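Local coordinates for methyltransferase-like protein (Saccharopolyspora spinosa, PDB 4PNE) that catalyses a [4+2] cycloaddition in spinosyn biosynthesis, on a fold resembling that of S-adenosylmethionine-dependent methyltransferases, at residues F235-E241 against A293-K299; V84-V89 against A163-M167; L49-V53 against E257-H261. All coordinates share one frame; numbering follows the deposited sequence.

Contact 1: residues F235-E241 against A293-K299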
ATOM      1  N   PHE A 235       7.122  12.180  13.519  1.00 12.24           N
ATOM      2  CA  PHE A 235       8.077  11.920  12.455  1.00 13.78           C
ATOM      3  C   PHE A 235       8.751  13.203  11.974  1.00 19.23           C
ATOM      4  O   PHE A 235       8.111  14.263  11.959  1.00 20.60           O
ATOM      5  CB  PHE A 235       7.392  11.265  11.275  1.00 15.02           C
ATOM      6  CG  PHE A 235       7.148   9.800  11.458  1.00 14.63           C
ATOM      7  CD1 PHE A 235       8.136   8.884  11.162  1.00 12.57           C
ATOM      8  CD2 PHE A 235       5.921   9.338  11.886  1.00 13.84           C
ATOM      9  CE1 PHE A 235       7.907   7.537  11.316  1.00 16.01           C
ATOM     10  CE2 PHE A 235       5.697   7.978  12.033  1.00 14.86           C
ATOM     11  CZ  PHE A 235       6.681   7.095  11.743  1.00 14.91           C
ATOM     12  N   GLU A 236      10.021  13.098  11.596  1.00 18.48           N
ATOM     13  CA  GLU A 236      10.680  14.083  10.725  1.00 17.40           C
ATOM     14  C   GLU A 236      10.398  13.751   9.264  1.00 16.32           C
ATOM     15  O   GLU A 236      10.620  12.629   8.829  1.00 19.06           O
ATOM     16  CB  GLU A 236      12.199  14.087  10.902  1.00 18.88           C
ATOM     17  CG  GLU A 236      12.706  14.236  12.286  1.00 34.50           C
ATOM     18  CD  GLU A 236      14.216  14.065  12.332  1.00 33.96           C
ATOM     19  OE1 GLU A 236      14.839  13.980  11.241  1.00 36.73           O
ATOM     20  OE2 GLU A 236      14.768  13.998  13.445  1.00 35.12           O
ATOM     21  N   ILE A 237       9.945  14.715   8.489  1.00 16.03           N
ATOM     22  CA  ILE A 237       9.756  14.483   7.081  1.00 14.50           C
ATOM     23  C   ILE A 237      11.073  14.667   6.366  1.00 18.41           C
ATOM     24  O   ILE A 237      11.715  15.736   6.475  1.00 18.94           O
ATOM     25  CB  ILE A 237       8.705  15.434   6.486  1.00 15.89           C
ATOM     26  CG1 ILE A 237       7.406  15.397   7.301  1.00 17.86           C
ATOM     27  CG2 ILE A 237       8.462  15.098   5.039  1.00 19.01           C
ATOM     28  CD1 ILE A 237       6.764  14.030   7.380  1.00 17.31           C
ATOM     29  N   LEU A 238      11.507  13.626   5.676  1.00 15.41           N
ATOM     30  CA  LEU A 238      12.739  13.680   4.910  1.00 15.16           C
ATOM     31  C   LEU A 238      12.457  14.160   3.494  1.00 17.09           C
ATOM     32  O   LEU A 238      13.231  14.952   2.926  1.00 18.27           O
ATOM     33  CB  LEU A 238      13.430  12.325   4.879  1.00 16.10           C
ATOM     34  CG  LEU A 238      13.912  11.779   6.227  1.00 16.18           C
ATOM     35  CD1 LEU A 238      14.325  10.330   6.096  1.00 19.94           C
ATOM     36  CD2 LEU A 238      15.033  12.633   6.808  1.00 20.10           C
ATOM     37  N   ASP A 239      11.326  13.739   2.935  1.00 17.76           N
ATOM     38  CA  ASP A 239      11.048  14.042   1.537  1.00 16.87           C
ATOM     39  C   ASP A 239       9.591  13.800   1.209  1.00 16.93           C
ATOM     40  O   ASP A 239       8.975  12.876   1.717  1.00 15.42           O
ATOM     41  CB  ASP A 239      11.939  13.169   0.652  1.00 20.92           C
ATOM     42  CG  ASP A 239      12.091  13.705  -0.754  1.00 31.28           C
ATOM     43  OD1 ASP A 239      12.013  14.937  -0.939  1.00 30.09           O
ATOM     44  OD2 ASP A 239      12.310  12.888  -1.674  1.00 40.33           O
ATOM     45  N   TRP A 240       9.055  14.633   0.339  1.00 14.38           N
ATOM     46  CA  TRP A 240       7.782  14.412  -0.334  1.00 11.82           C
ATOM     47  C   TRP A 240       8.036  14.594  -1.817  1.00 13.43           C
ATOM     48  O   TRP A 240       8.654  15.577  -2.232  1.00 13.91           O
ATOM     49  CB  TRP A 240       6.722  15.405   0.144  1.00 11.69           C
ATOM     50  CG  TRP A 240       5.392  15.540  -0.649  1.00 14.75           C
ATOM     51  CD1 TRP A 240       4.798  14.611  -1.456  1.00 16.14           C
ATOM     52  CD2 TRP A 240       4.532  16.686  -0.675  1.00 13.35           C
ATOM     53  NE1 TRP A 240       3.619  15.110  -1.973  1.00 17.53           N
ATOM     54  CE2 TRP A 240       3.438  16.386  -1.510  1.00 16.17           C
ATOM     55  CE3 TRP A 240       4.579  17.937  -0.059  1.00 19.12           C
ATOM     56  CZ2 TRP A 240       2.394  17.302  -1.745  1.00 18.23           C
ATOM     57  CZ3 TRP A 240       3.539  18.840  -0.290  1.00 19.70           C
ATOM     58  CH2 TRP A 240       2.468  18.516  -1.136  1.00 18.52           C
ATOM     59  N   GLU A 241       7.569  13.652  -2.620  1.00 12.35           N
ATOM     60  CA  GLU A 241       7.605  13.784  -4.060  1.00 14.88           C
ATOM     61  C   GLU A 241       6.195  13.612  -4.523  1.00 13.47           C
ATOM     62  O   GLU A 241       5.567  12.599  -4.208  1.00 11.39           O
ATOM     63  CB  GLU A 241       8.477  12.726  -4.696  1.00 13.70           C
ATOM     64  CG  GLU A 241       9.848  12.534  -4.071  1.00 21.78           C
ATOM     65  CD  GLU A 241      10.415  11.161  -4.407  1.00 39.06           C
ATOM     66  OE1 GLU A 241      10.701  10.933  -5.608  1.00 46.26           O
ATOM     67  OE2 GLU A 241      10.518  10.296  -3.493  1.00 32.37           O
ATOM     68  N   ALA A 293       1.453  10.383  -4.031  1.00  9.69           N
ATOM     69  CA  ALA A 293       2.549  10.892  -3.186  1.00 11.52           C
ATOM     70  C   ALA A 293       3.478   9.780  -2.744  1.00 10.54           C
ATOM     71  O   ALA A 293       3.018   8.681  -2.422  1.00 10.34           O
ATOM     72  CB  ALA A 293       1.968  11.616  -1.952  1.00 11.47           C
ATOM     73  N   ILE A 294       4.785  10.040  -2.802  1.00 10.55           N
ATOM     74  CA  ILE A 294       5.779   9.234  -2.135  1.00  9.08           C
ATOM     75  C   ILE A 294       6.382  10.070  -1.015  1.00 12.94           C
ATOM     76  O   ILE A 294       6.893  11.169  -1.269  1.00 12.86           O
ATOM     77  CB  ILE A 294       6.902   8.750  -3.092  1.00 11.29           C
ATOM     78  CG1 ILE A 294       6.306   8.028  -4.305  1.00 12.75           C
ATOM     79  CG2 ILE A 294       7.881   7.854  -2.346  1.00 17.25           C
ATOM     80  CD1 ILE A 294       7.377   7.706  -5.375  1.00 14.22           C
ATOM     81  N   LEU A 295       6.225   9.620   0.227  1.00 11.61           N
ATOM     82  CA  LEU A 295       6.743  10.308   1.412  1.00 10.34           C
ATOM     83  C   LEU A 295       7.800   9.458   2.123  1.00 14.10           C
ATOM     84  O   LEU A 295       7.624   8.250   2.302  1.00 12.84           O
ATOM     85  CB  LEU A 295       5.598  10.614   2.383  1.00 12.69           C
ATOM     86  CG  LEU A 295       4.285  11.153   1.772  1.00 19.10           C
ATOM     87  CD1 LEU A 295       3.193  11.314   2.831  1.00 22.57           C
ATOM     88  CD2 LEU A 295       4.525  12.463   1.013  1.00 20.64           C
ATOM     89  N   THR A 296       8.893  10.083   2.553  1.00 12.85           N
ATOM     90  CA  THR A 296       9.903   9.446   3.392  1.00 10.58           C
ATOM     91  C   THR A 296       9.971  10.244   4.680  1.00 19.57           C
ATOM     92  O   THR A 296      10.046  11.477   4.682  1.00 13.59           O
ATOM     93  CB  THR A 296      11.273   9.387   2.698  1.00 18.57           C
ATOM     94  OG1 THR A 296      11.103   8.868   1.371  1.00 23.26           O
ATOM     95  CG2 THR A 296      12.252   8.510   3.479  1.00 20.42           C
ATOM     96  N   ALA A 297       9.898   9.530   5.791  1.00 13.99           N
ATOM     97  CA  ALA A 297       9.887  10.126   7.098  1.00 13.82           C
ATOM     98  C   ALA A 297      10.746   9.294   7.996  1.00 13.94           C
ATOM     99  O   ALA A 297      11.069   8.151   7.652  1.00 13.94           O
ATOM    100  CB  ALA A 297       8.495  10.204   7.634  1.00 16.55           C
ATOM    101  N   ARG A 298      11.198   9.860   9.116  1.00 15.48           N
ATOM    102  CA  ARG A 298      11.982   9.048  10.050  1.00 15.73           C
ATOM    103  C   ARG A 298      11.687   9.388  11.510  1.00 13.04           C
ATOM    104  O   ARG A 298      11.246  10.492  11.846  1.00 13.90           O
ATOM    105  CB  ARG A 298      13.457   9.190   9.771  1.00 22.14           C
ATOM    106  CG  ARG A 298      14.066  10.369  10.393  1.00 22.90           C
ATOM    107  CD  ARG A 298      15.558  10.240  10.398  1.00 20.45           C
ATOM    108  NE  ARG A 298      16.084  11.581  10.474  1.00 27.31           N
ATOM    109  CZ  ARG A 298      17.364  11.886  10.407  1.00 26.51           C
ATOM    110  NH1 ARG A 298      18.277  10.927  10.276  1.00 26.85           N
ATOM    111  NH2 ARG A 298      17.709  13.156  10.478  1.00 23.89           N
ATOM    112  N   LYS A 299      11.915   8.409  12.359  1.00 15.49           N
ATOM    113  CA  LYS A 299      11.858   8.580  13.785  1.00 15.53           C
ATOM    114  C   LYS A 299      13.108   9.375  14.155  1.00 15.22           C
ATOM    115  O   LYS A 299      14.201   9.045  13.703  1.00 16.88           O
ATOM    116  CB  LYS A 299      11.836   7.239  14.489  1.00 14.12           C
ATOM    117  CG  LYS A 299      11.560   7.321  16.009  1.00 13.39           C
ATOM    118  CD  LYS A 299      11.443   5.977  16.626  1.00 13.66           C
ATOM    119  CE  LYS A 299      10.984   6.049  18.073  1.00 13.13           C
ATOM    120  NZ  LYS A 299      10.581   4.734  18.547  1.00 15.79           N
TER
HETATM  121  O   HOH W   1       9.812  10.581  -0.806  1.00 17.86           O
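The antiparallel edge of the methyltransferase-type sheet, where the outermost strand 236-242 pairs with strand 290-298, carries a classic beta bulge that breaks its register. Leu238 N and Asp239 N both bond to Thr296 O, at 2.8 and 3.1 Å, approaching from the same face of that carbonyl's plane. Regular pairing resumes beyond the bulge, with Glu241 and Ile294 as a hydrogen-bonded pair. On one face of the sheet, Arg298 NE donates to Glu236 OE1 over 2.8 Å and Arg298 NH2 to the same oxygen over 3.1 Å. The carboxylate and guanidinium planes stand 86° apart: NE meets OE1 from above the carboxylate plane, whereas NH2 is taken by the syn lone pair of OE1. Leu238 CD2 lies over a face of this guanidinium. On the other face, Trp240 and Leu295 run side by side, with Leu295 CD2 against Trp240 CD1 at 3.3 Å, a tight approach. With CG anti to the backbone N (chi1 167°), the indole also reaches Ala293 CB and helix 223-233. A water donates to Glu241 OE2 at 2.8 Å and is hydrogen-bonded to Thr296 OG1, while Arg87 forms a salt bridge with the same carboxylate oxygen. Two donors thus grip Glu236 OE1 and two grip Thr296 O, so a salt bridge near the start of the edge strand and a shared carbonyl at the bulge both hold it to its neighbour.

Contact 2: residues V84-V89 against A163-M167. With SAH (S-adenosyl-L-homocysteine), chain C.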
ATOM      1  N   VAL A  84      10.512   2.865  -3.662  1.00 11.78           N
ATOM      2  CA  VAL A  84      10.290   2.856  -2.241  1.00 10.57           C
ATOM      3  C   VAL A  84      11.452   2.124  -1.530  1.00 10.62           C
ATOM      4  O   VAL A  84      11.965   2.589  -0.519  1.00 12.03           O
ATOM      5  CB  VAL A  84       8.938   2.220  -1.896  1.00 13.07           C
ATOM      6  CG1 VAL A  84       8.784   2.020  -0.366  1.00 13.05           C
ATOM      7  CG2 VAL A  84       7.830   3.118  -2.432  1.00 14.03           C
ATOM      8  N   ALA A  85      11.902   1.012  -2.093  1.00 11.52           N
ATOM      9  CA  ALA A  85      12.990   0.272  -1.466  1.00 12.98           C
ATOM     10  C   ALA A  85      14.266   1.109  -1.441  1.00  9.75           C
ATOM     11  O   ALA A  85      15.029   1.068  -0.454  1.00 11.48           O
ATOM     12  CB  ALA A  85      13.223  -1.026  -2.176  1.00 14.47           C
ATOM     13  N   GLU A  86      14.540   1.847  -2.517  1.00 13.05           N
ATOM     14  CA  GLU A  86      15.718   2.720  -2.564  1.00 14.49           C
ATOM     15  C   GLU A  86      15.760   3.677  -1.391  1.00 16.32           C
ATOM     16  O   GLU A  86      16.815   3.964  -0.827  1.00 18.53           O
ATOM     17  CB  GLU A  86      15.738   3.566  -3.838  1.00 23.29           C
ATOM     18  CG  GLU A  86      16.175   2.904  -5.112  1.00 33.67           C
ATOM     19  CD  GLU A  86      16.257   3.926  -6.248  1.00 35.04           C
ATOM     20  OE1 GLU A  86      15.889   3.598  -7.401  1.00 44.54           O
ATOM     21  OE2 GLU A  86      16.648   5.078  -5.967  1.00 35.83           O
ATOM     22  N   ARG A  87      14.590   4.152  -0.993  1.00 11.48           N
ATOM     23  CA  ARG A  87      14.472   5.218  -0.006  1.00 17.31           C
ATOM     24  C   ARG A  87      14.421   4.694   1.423  1.00 16.06           C
ATOM     25  O   ARG A  87      14.548   5.473   2.377  1.00 14.97           O
ATOM     26  CB  ARG A  87      13.221   6.054  -0.298  1.00 20.45           C
ATOM     27  CG  ARG A  87      13.313   6.922  -1.535  1.00 21.71           C
ATOM     28  CD  ARG A  87      11.923   7.160  -2.142  1.00 17.32           C
ATOM     29  NE  ARG A  87      11.937   7.997  -3.337  1.00 22.69           N
ATOM     30  CZ  ARG A  87      12.528   7.674  -4.490  1.00 30.67           C
ATOM     31  NH1 ARG A  87      13.213   6.537  -4.620  1.00 23.76           N
ATOM     32  NH2 ARG A  87      12.476   8.519  -5.517  1.00 34.02           N
ATOM     33  N   THR A  88      14.277   3.372   1.574  1.00 13.54           N
ATOM     34  CA  THR A  88      13.965   2.800   2.875  1.00 13.72           C
ATOM     35  C   THR A  88      14.873   1.644   3.296  1.00 13.00           C
ATOM     36  O   THR A  88      15.012   1.393   4.483  1.00 17.95           O
ATOM     37  CB  THR A  88      12.513   2.296   2.935  1.00 16.74           C
ATOM     38  OG1 THR A  88      12.303   1.301   1.922  1.00 12.58           O
ATOM     39  CG2 THR A  88      11.578   3.430   2.733  1.00 12.99           C
ATOM     40  N   VAL A  89      15.501   0.960   2.347  1.00 14.88           N
ATOM     41  CA  VAL A  89      16.349  -0.185   2.670  1.00 14.98           C
ATOM     42  C   VAL A  89      17.762   0.316   2.490  1.00 14.77           C
ATOM     43  O   VAL A  89      18.276   0.371   1.383  1.00 18.01           O
ATOM     44  CB  VAL A  89      16.055  -1.403   1.781  1.00 17.76           C
ATOM     45  CG1 VAL A  89      16.999  -2.559   2.076  1.00 15.91           C
ATOM     46  CG2 VAL A  89      14.597  -1.854   1.966  1.00 16.18           C
ATOM     47  N   ALA A 163      13.217  -0.024   9.604  1.00 10.25           N
ATOM     48  CA  ALA A 163      12.463   0.641   8.564  1.00 10.34           C
ATOM     49  C   ALA A 163      11.067   0.085   8.494  1.00  8.62           C
ATOM     50  O   ALA A 163      10.767  -0.978   9.066  1.00 10.39           O
ATOM     51  CB  ALA A 163      13.137   0.486   7.227  1.00 14.44           C
ATOM     52  N   ALA A 164      10.227   0.804   7.771  1.00 10.77           N
ATOM     53  CA  ALA A 164       8.870   0.399   7.519  1.00 10.56           C
ATOM     54  C   ALA A 164       8.385   0.905   6.183  1.00  8.73           C
ATOM     55  O   ALA A 164       8.840   1.943   5.718  1.00 10.67           O
ATOM     56  CB  ALA A 164       7.980   0.927   8.611  1.00 10.42           C
ATOM     57  N   TRP A 165       7.425   0.192   5.601  1.00  7.96           N
ATOM     58  CA  TRP A 165       6.654   0.636   4.446  1.00  9.54           C
ATOM     59  C   TRP A 165       5.174   0.808   4.830  1.00  9.89           C
ATOM     60  O   TRP A 165       4.634   0.012   5.574  1.00 10.50           O
ATOM     61  CB  TRP A 165       6.706  -0.357   3.306  1.00 12.61           C
ATOM     62  CG  TRP A 165       8.011  -0.655   2.747  1.00  9.58           C
ATOM     63  CD1 TRP A 165       9.130   0.128   2.813  1.00 11.25           C
ATOM     64  CD2 TRP A 165       8.387  -1.842   2.047  1.00 11.69           C
ATOM     65  NE1 TRP A 165      10.163  -0.481   2.145  1.00 11.95           N
ATOM     66  CE2 TRP A 165       9.728  -1.694   1.672  1.00 14.08           C
ATOM     67  CE3 TRP A 165       7.697  -3.003   1.656  1.00 15.95           C
ATOM     68  CZ2 TRP A 165      10.417  -2.678   0.984  1.00 17.91           C
ATOM     69  CZ3 TRP A 165       8.371  -3.962   0.947  1.00 19.70           C
ATOM     70  CH2 TRP A 165       9.709  -3.805   0.613  1.00 20.96           C
ATOM     71  N   ALA A 166       4.493   1.778   4.215  1.00 11.80           N
ATOM     72  CA  ALA A 166       3.037   1.771   4.168  1.00 10.79           C
ATOM     73  C   ALA A 166       2.679   2.202   2.762  1.00 11.51           C
ATOM     74  O   ALA A 166       2.507   3.392   2.499  1.00 10.46           O
ATOM     75  CB  ALA A 166       2.410   2.679   5.213  1.00 11.07           C
ATOM     76  N   MET A 167       2.654   1.219   1.864  1.00 10.37           N
ATOM     77  CA  MET A 167       2.336   1.432   0.464  1.00 11.23           C
ATOM     78  C   MET A 167       0.859   1.216   0.273  1.00 11.85           C
ATOM     79  O   MET A 167       0.412   0.082   0.230  1.00 11.51           O
ATOM     80  CB  MET A 167       3.173   0.508  -0.414  1.00 10.64           C
ATOM     81  CG  MET A 167       4.605   0.946  -0.615  1.00 16.64           C
ATOM     82  SD  MET A 167       5.481   0.021  -1.933  1.00 23.60           S
ATOM     83  CE  MET A 167       6.023  -1.315  -0.900  1.00 21.97           C
TER
HETATM   84  N   SAH C 301       1.322  -2.704   0.370  1.00 14.33           N
HETATM   85  CA  SAH C 301       0.677  -3.706  -0.485  1.00 14.15           C
HETATM   86  CB  SAH C 301      -0.845  -3.740  -0.373  1.00 12.04           C
HETATM   87  CG  SAH C 301      -1.601  -2.435  -0.387  1.00 15.82           C
HETATM   88  SD  SAH C 301      -3.376  -2.726  -0.430  1.00 13.88           S
HETATM   89  C   SAH C 301       1.087  -3.477  -1.913  1.00 15.95           C
HETATM   90  O   SAH C 301       0.912  -4.357  -2.737  1.00 14.49           O
HETATM   91  OXT SAH C 301       1.679  -2.437  -2.215  1.00 12.84           O
HETATM   92  C5' SAH C 301      -3.731  -2.265   1.285  1.00 13.54           C
HETATM   93  C4' SAH C 301      -3.236  -3.274   2.310  1.00 13.18           C
HETATM   94  O4' SAH C 301      -3.354  -2.723   3.615  1.00 13.04           O
HETATM   95  C3' SAH C 301      -4.026  -4.570   2.342  1.00 13.27           C
HETATM   96  O3' SAH C 301      -3.066  -5.609   2.389  1.00 13.01           O
HETATM   97  C2' SAH C 301      -4.840  -4.471   3.623  1.00 12.47           C
HETATM   98  O2' SAH C 301      -5.237  -5.698   4.232  1.00 14.47           O
HETATM   99  C1' SAH C 301      -3.887  -3.667   4.506  1.00 11.84           C
HETATM  100  N9  SAH C 301      -4.567  -3.047   5.659  1.00 12.01           N
HETATM  101  C8  SAH C 301      -5.698  -2.300   5.718  1.00 17.45           C
HETATM  102  N7  SAH C 301      -5.969  -1.984   7.004  1.00 13.74           N
HETATM  103  C5  SAH C 301      -5.014  -2.545   7.771  1.00 11.02           C
HETATM  104  C6  SAH C 301      -4.797  -2.572   9.133  1.00 15.50           C
HETATM  105  N6  SAH C 301      -5.600  -1.943   9.977  1.00 16.07           N
HETATM  106  N1  SAH C 301      -3.716  -3.219   9.615  1.00 11.53           N
HETATM  107  C2  SAH C 301      -2.840  -3.873   8.774  1.00 13.25           C
HETATM  108  N3  SAH C 301      -3.071  -3.895   7.428  1.00 14.60           N
HETATM  109  C4  SAH C 301      -4.130  -3.211   6.939  1.00 11.18           C
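Helix 84-88 runs nearly antiparallel to strand 163-167, their directions 152° apart and their axes 9.4 Å from each other at closest, with Thr88 and Ala163 bringing the two backbones nearest. The polar link is made by Thr88, whose OG1 receives the indole N-H of Trp165 NE1 at 2.8 Å. The oxygen sits close to the ring plane, at the indole edge, and the bond is moderately bent, with 153° at the hydrogen. Thr88 OG1 takes the position between the backbone N and the carbonyl carbon (chi1 59°), from which it donates its own proton to Val84 O, at 2.8 Å. The hydroxyl is therefore donor and acceptor at once, joining the helix to the buried indole nitrogen. Val84 covers a face of the same ring: its CG1 stands 4.0 Å from the centroid of the five-membered ring of Trp165, a CH-pi contact. The other branch of Val84, CG2, meets Met167 SD tip to tip at 3.9 Å. Met167 bends at its last torsion and lays CE against the same face of the indole, offset toward the rim. Its carbonyl serves the ligand pocket, where Met167 O accepts a hydrogen bond from the amino nitrogen N of S-adenosyl-L-homocysteine at 2.9 Å. The strand lies between strands 95-99 and 191-200 in the sheet; Trp165 packs on Leu96 and on Val110 of helix 105-113, while Val84 also reaches Thr196 of strand 191-200.

Contact 3: residues L49-V53 against E257-H261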
ATOM      1  N   LEU A  49     -10.113 -12.141  -7.523  1.00 16.89           N
ATOM      2  CA  LEU A  49     -10.360 -11.315  -8.703  1.00 16.62           C
ATOM      3  C   LEU A  49      -9.090 -10.569  -9.082  1.00 14.85           C
ATOM      4  O   LEU A  49      -8.702 -10.572 -10.251  1.00 14.77           O
ATOM      5  CB  LEU A  49     -11.515 -10.317  -8.457  1.00 14.65           C
ATOM      6  CG  LEU A  49     -11.817  -9.351  -9.607  1.00 14.48           C
ATOM      7  CD1 LEU A  49     -11.936 -10.020 -10.968  1.00 26.02           C
ATOM      8  CD2 LEU A  49     -13.078  -8.538  -9.308  1.00 21.65           C
ATOM      9  N   LEU A  50      -8.426  -9.960  -8.106  1.00 14.27           N
ATOM     10  CA  LEU A  50      -7.176  -9.244  -8.395  1.00 12.09           C
ATOM     11  C   LEU A  50      -6.132 -10.162  -8.960  1.00 13.69           C
ATOM     12  O   LEU A  50      -5.432  -9.811  -9.911  1.00 14.05           O
ATOM     13  CB  LEU A  50      -6.596  -8.562  -7.154  1.00 14.65           C
ATOM     14  CG  LEU A  50      -7.453  -7.518  -6.466  1.00 16.56           C
ATOM     15  CD1 LEU A  50      -6.700  -6.896  -5.305  1.00 18.22           C
ATOM     16  CD2 LEU A  50      -7.839  -6.440  -7.449  1.00 13.96           C
ATOM     17  N   ASN A  51      -6.007 -11.346  -8.372  1.00 14.48           N
ATOM     18  CA  ASN A  51      -5.053 -12.315  -8.890  1.00 15.03           C
ATOM     19  C   ASN A  51      -5.371 -12.722 -10.321  1.00 14.91           C
ATOM     20  O   ASN A  51      -4.483 -12.824 -11.152  1.00 15.16           O
ATOM     21  CB  ASN A  51      -5.021 -13.526  -7.977  1.00 15.39           C
ATOM     22  CG  ASN A  51      -4.376 -13.220  -6.626  1.00 18.55           C
ATOM     23  OD1 ASN A  51      -3.927 -12.095  -6.361  1.00 19.77           O
ATOM     24  ND2 ASN A  51      -4.317 -14.235  -5.774  1.00 24.65           N
ATOM     25  N   SER A  52      -6.647 -12.925 -10.606  1.00 15.56           N
ATOM     26  CA  SER A  52      -7.071 -13.266 -11.948  1.00 16.26           C
ATOM     27  C   SER A  52      -6.723 -12.168 -12.935  1.00 16.45           C
ATOM     28  O   SER A  52      -6.201 -12.438 -14.014  1.00 17.36           O
ATOM     29  CB  SER A  52      -8.564 -13.549 -11.983  1.00 20.68           C
ATOM     30  OG  SER A  52      -8.954 -13.933 -13.282  1.00 24.22           O
ATOM     31  N   VAL A  53      -7.058 -10.930 -12.588  1.00 16.35           N
ATOM     32  CA  VAL A  53      -6.739  -9.798 -13.466  1.00 13.91           C
ATOM     33  C   VAL A  53      -5.219  -9.681 -13.716  1.00 17.53           C
ATOM     34  O   VAL A  53      -4.764  -9.454 -14.840  1.00 18.32           O
ATOM     35  CB  VAL A  53      -7.317  -8.496 -12.875  1.00 13.67           C
ATOM     36  CG1 VAL A  53      -6.908  -7.297 -13.679  1.00 15.24           C
ATOM     37  CG2 VAL A  53      -8.831  -8.550 -12.788  1.00 15.82           C
ATOM     38  N   GLU A 257      -7.825  -3.686 -18.073  1.00 12.34           N
ATOM     39  CA  GLU A 257      -7.512  -5.074 -17.695  1.00 14.45           C
ATOM     40  C   GLU A 257      -8.659  -5.766 -16.967  1.00 17.23           C
ATOM     41  O   GLU A 257      -8.946  -6.953 -17.190  1.00 19.00           O
ATOM     42  CB  GLU A 257      -6.260  -5.113 -16.802  1.00 19.57           C
ATOM     43  CG  GLU A 257      -5.033  -4.585 -17.467  1.00 20.13           C
ATOM     44  CD  GLU A 257      -4.650  -5.398 -18.680  1.00 25.96           C
ATOM     45  OE1 GLU A 257      -4.416  -6.622 -18.515  1.00 26.13           O
ATOM     46  OE2 GLU A 257      -4.613  -4.820 -19.792  1.00 24.38           O
ATOM     47  N   LEU A 258      -9.276  -5.030 -16.055  1.00 12.60           N
ATOM     48  CA  LEU A 258     -10.376  -5.490 -15.239  1.00 15.51           C
ATOM     49  C   LEU A 258     -11.555  -5.795 -16.115  1.00 14.26           C
ATOM     50  O   LEU A 258     -12.177  -6.849 -15.975  1.00 16.12           O
ATOM     51  CB  LEU A 258     -10.727  -4.444 -14.192  1.00 15.70           C
ATOM     52  CG  LEU A 258     -11.910  -4.753 -13.257  1.00 16.89           C
ATOM     53  CD1 LEU A 258     -11.739  -6.085 -12.508  1.00 20.25           C
ATOM     54  CD2 LEU A 258     -12.118  -3.630 -12.253  1.00 18.91           C
ATOM     55  N   ALA A 259     -11.813  -4.928 -17.082  1.00 13.23           N
ATOM     56  CA  ALA A 259     -12.987  -5.081 -17.956  1.00 16.82           C
ATOM     57  C   ALA A 259     -12.932  -6.375 -18.719  1.00 24.56           C
ATOM     58  O   ALA A 259     -13.950  -6.998 -18.949  1.00 25.29           O
ATOM     59  CB  ALA A 259     -13.071  -3.943 -18.897  1.00 18.15           C
ATOM     60  N   ALA A 260     -11.754  -6.792 -19.142  1.00 16.99           N
ATOM     61  CA  ALA A 260     -11.671  -8.096 -19.781  1.00 25.04           C
ATOM     62  C   ALA A 260     -12.206  -9.211 -18.845  1.00 31.96           C
ATOM     63  O   ALA A 260     -12.917 -10.107 -19.294  1.00 37.94           O
ATOM     64  CB  ALA A 260     -10.250  -8.382 -20.206  1.00 30.34           C
ATOM     65  N   HIS A 261     -11.885  -9.147 -17.549  1.00 27.82           N
ATOM     66  CA  HIS A 261     -12.296 -10.187 -16.579  1.00 24.61           C
ATOM     67  C   HIS A 261     -13.610  -9.906 -15.863  1.00 26.45           C
ATOM     68  O   HIS A 261     -13.799 -10.354 -14.734  1.00 35.12           O
ATOM     69  CB  HIS A 261     -11.214 -10.379 -15.505  1.00 26.94           C
ATOM     70  CG  HIS A 261      -9.875 -10.755 -16.055  1.00 28.48           C
ATOM     71  ND1 HIS A 261      -8.994  -9.838 -16.581  1.00 24.50           N
ATOM     72  CD2 HIS A 261      -9.274 -11.964 -16.170  1.00 29.51           C
ATOM     73  CE1 HIS A 261      -7.908 -10.464 -17.001  1.00 30.60           C
ATOM     74  NE2 HIS A 261      -8.054 -11.756 -16.765  1.00 34.64           N
TER
HETATM   75  O   HOH W   2      -3.509  -7.312 -15.880  1.00 21.96           O
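The imidazole of His261 lays one face against the backbone of helix 49-53, with Val53 CA and Ser52 C both over it, displaced toward the rim. Val53 CA lies 3.9 Å from the ring centroid and 14° off the normal, a CH-pi contact. At the edge, His261 ND1 donates to Glu257 O at 2.9 Å; that oxygen is nearly in the ring plane, and the bond, at 160°, fixes the rotation of the ring. Ser52 OG comes up to His261 CD2 at 3.5 Å. Alongside the ring the contact is apolar: the two branches of Val53 divide, CG1 touching Glu257 CB at 3.9 Å and CG2 meeting Leu258 CD1 at 3.8 Å. Leu258 has its CG anti to the backbone N (chi1 178°), which carries CD1 across to Val53 and also to Leu49 CD1. A water donates to Val53 O at 2.7 Å and to Glu257 OE1, bridging the two helices beside this apolar patch. Helix 36-54 and helix 250-260 thus meet at their C-terminal parts, with Leu49 also packed on Val273 of helix 271-281 and on Ile265 and Tyr269 of helix 265-269, and Leu258 on Val280 and Cys281.

How the contacts relate
From the N terminus, helix 36-54 supplies the first half of contact 3, whose partner arrives only after 203 intervening residues. Contact 2 lies wholly within that span: strand 161-167 comes back against helix 73-88 once the first three strands of the sheet have been laid down. Contact 1 opens later, at strand 236-242, and closes at strand 290-298; its span crosses that of contact 3, because helix 250-260 falls between its two strands. Contacts 1 and 2 reach the same sheet and touch through Arg87, which packs on Ile294 and Thr296. Contact 3 stands apart, on the opposite side of the chain's centre, joining the N-terminal helix to the helices inserted before the last strand.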